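Local atomic coordinates of hypothetical sugar kinase (Cytophaga hutchinsonii, PDB entry 3R8E), a protein that probably phosphorylates a sugar using ATP, as a putative sugar kinase of the ROK family with a ribonuclease H-like fold. Residues A[156-161]-A[175-180]. Numbering follows the deposited sequence.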
loop_
_atom_site.group_PDB
_atom_site.type_symbol
_atom_site.label_atom_id
_atom_site.label_comp_id
_atom_site.label_asym_id
_atom_site.label_seq_id
_atom_site.Cartn_x
_atom_site.Cartn_y
_atom_site.Cartn_z
ATOM N N VAL A 156 -8.360 -1.512 -14.025
ATOM C CA VAL A 156 -8.115 -0.426 -13.081
ATOM C C VAL A 156 -6.608 -0.250 -12.986
ATOM O O VAL A 156 -5.900 -1.157 -12.546
ATOM C CB VAL A 156 -8.789 -0.625 -11.692
ATOM C CG1 VAL A 156 -8.384 0.483 -10.715
ATOM C CG2 VAL A 156 -10.305 -0.674 -11.830
ATOM N N GLY A 157 -6.141 0.891 -13.465
ATOM C CA GLY A 157 -4.730 1.239 -13.436
ATOM C C GLY A 157 -4.492 2.312 -12.399
ATOM O O GLY A 157 -5.405 3.088 -12.086
ATOM N N SER A 158 -3.276 2.356 -11.840
ATOM C CA SER A 158 -2.937 3.371 -10.851
ATOM C C SER A 158 -1.474 3.738 -10.912
ATOM O O SER A 158 -0.633 2.903 -11.236
ATOM C CB SER A 158 -3.295 2.915 -9.440
ATOM O OG SER A 158 -2.689 1.670 -9.139
ATOM N N GLY A 159 -1.200 4.986 -10.589
ATOM C CA GLY A 159 0.137 5.539 -10.530
ATOM C C GLY A 159 0.165 6.458 -9.335
ATOM O O GLY A 159 -0.839 7.118 -9.049
ATOM N N VAL A 160 1.291 6.492 -8.613
ATOM C CA VAL A 160 1.392 7.340 -7.428
ATOM C C VAL A 160 2.632 8.209 -7.472
ATOM O O VAL A 160 3.737 7.712 -7.712
ATOM C CB VAL A 160 1.376 6.482 -6.120
ATOM C CG1 VAL A 160 1.731 7.323 -4.895
ATOM C CG2 VAL A 160 0.031 5.799 -5.916
HETATM N N MSE A 161 2.442 9.510 -7.188
HETATM C CA MSE A 161 3.528 10.455 -6.964
HETATM C C MSE A 161 3.669 10.564 -5.459
HETATM O O MSE A 161 2.653 10.679 -4.765
HETATM C CB MSE A 161 3.252 11.842 -7.591
HETATM C CG MSE A 161 3.104 11.824 -9.105
HETATM SE SE MSE A 161 4.664 11.194 -10.078
HETATM C CE MSE A 161 5.945 12.524 -9.475
ATOM N N THR A 175 1.981 -0.483 -6.800
ATOM C CA THR A 175 0.641 0.074 -7.034
ATOM C C THR A 175 -0.136 -0.619 -8.175
ATOM O O THR A 175 -0.684 0.045 -9.069
ATOM C CB THR A 175 0.709 1.606 -7.224
ATOM O OG1 THR A 175 1.570 1.918 -8.318
ATOM C CG2 THR A 175 1.207 2.325 -5.977
ATOM N N GLU A 176 -0.254 -1.954 -8.081
ATOM C CA GLU A 176 -1.081 -2.779 -8.967
ATOM C C GLU A 176 -2.422 -2.959 -8.243
ATOM O O GLU A 176 -2.792 -4.070 -7.860
ATOM C CB GLU A 176 -0.376 -4.115 -9.277
ATOM C CG GLU A 176 0.721 -3.968 -10.324
ATOM C CD GLU A 176 0.246 -3.711 -11.744
ATOM O OE1 GLU A 176 -0.945 -3.962 -12.036
ATOM O OE2 GLU A 176 1.070 -3.259 -12.569
ATOM N N VAL A 177 -3.125 -1.829 -8.009
ATOM C CA VAL A 177 -4.315 -1.775 -7.153
ATOM C C VAL A 177 -5.553 -2.427 -7.780
ATOM O O VAL A 177 -6.454 -2.821 -7.040
ATOM C CB VAL A 177 -4.648 -0.358 -6.614
ATOM C CG1 VAL A 177 -3.410 0.343 -6.054
ATOM C CG2 VAL A 177 -5.340 0.494 -7.660
ATOM N N GLY A 178 -5.573 -2.574 -9.104
ATOM C CA GLY A 178 -6.687 -3.227 -9.790
ATOM C C GLY A 178 -6.884 -4.658 -9.327
ATOM O O GLY A 178 -8.005 -5.173 -9.334
ATOM N N HIS A 179 -5.791 -5.297 -8.873
ATOM C CA HIS A 179 -5.815 -6.694 -8.452
ATOM C C HIS A 179 -5.958 -6.882 -6.936
ATOM O O HIS A 179 -5.899 -8.022 -6.463
ATOM C CB HIS A 179 -4.572 -7.407 -8.982
ATOM C CG HIS A 179 -4.419 -7.257 -10.465
ATOM N ND1 HIS A 179 -5.195 -7.990 -11.347
ATOM C CD2 HIS A 179 -3.629 -6.416 -11.171
ATOM C CE1 HIS A 179 -4.848 -7.581 -12.557
ATOM N NE2 HIS A 179 -3.903 -6.639 -12.503
HETATM N N MSE A 180 -6.206 -5.791 -6.181
HETATM C CA MSE A 180 -6.452 -5.887 -4.741
HETATM C C MSE A 180 -7.769 -6.601 -4.476
HETATM O O MSE A 180 -8.695 -6.507 -5.291
HETATM C CB MSE A 180 -6.488 -4.495 -4.096
HETATM C CG MSE A 180 -5.139 -3.832 -4.033
HETATM SE SE MSE A 180 -5.374 -2.012 -3.391
HETATM C CE MSE A 180 -5.304 -2.360 -1.535
HETATM O O HOH W 1 -3.652 -2.303 -11.404
HETATM O O HOH W 2 1.205 1.105 -11.112
HETATM O O HOH W 3 -1.857 -0.161 -12.175
HETATM O O HOH W 4 3.008 4.329 -8.829
#
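Ser158 meets the turn 175-180 through its hydroxyl: in the conformer described, one of two, Ser158 OG lies 2.6 Å from Thr175 O. A chi1 of 55° brings OG against this carbonyl and both methyls of Val177, with Ser158 OG 3.3 Å from Val177 CG2. A small side chain suits this tight spot, where the turn runs roughly antiparallel to the strand. Branched Val177 flanks the serine while resting on Leu150 and Ile255. Farther along the strand, Val160 CG2 touches Thr175 CG2 at 3.7 Å, the two side chains meeting at a slant. With chi1 of Thr175 at 58°, OG1 and the methyl point different ways, so one short side chain supplies CG2 to Val160 and a hydroxyl to two waters. One of them accepts from Val160 N at 2.8 Å; the other lies 2.6 Å from Ser158 O, to which it can donate. A third accepts from Ser158 N and can donate, weakly, to Thr175 O. At the far end the backbones draw nearest, and Gly178, having no side chain, lets its CA approach Val156 O to 3.5 Å as a CH...O contact; a further water joins Val156 O and Gly178 N, with Glu176 OE1 also within its reach. The branched Val156 sets its CB over Gly178 CA at 3.8 Å.

The strand 156-162 pairs with 147-152 in the second, five-stranded sheet of this probable sugar kinase of ribonuclease H-like fold. Ser158 and Val177 both rest on Leu150 of that neighbour, Val177 and Val160 reach helix 235-259, Thr175 touches Lys129 of helix 127-138, and the backbone of Thr175 and Glu176 bonds to the second subunit.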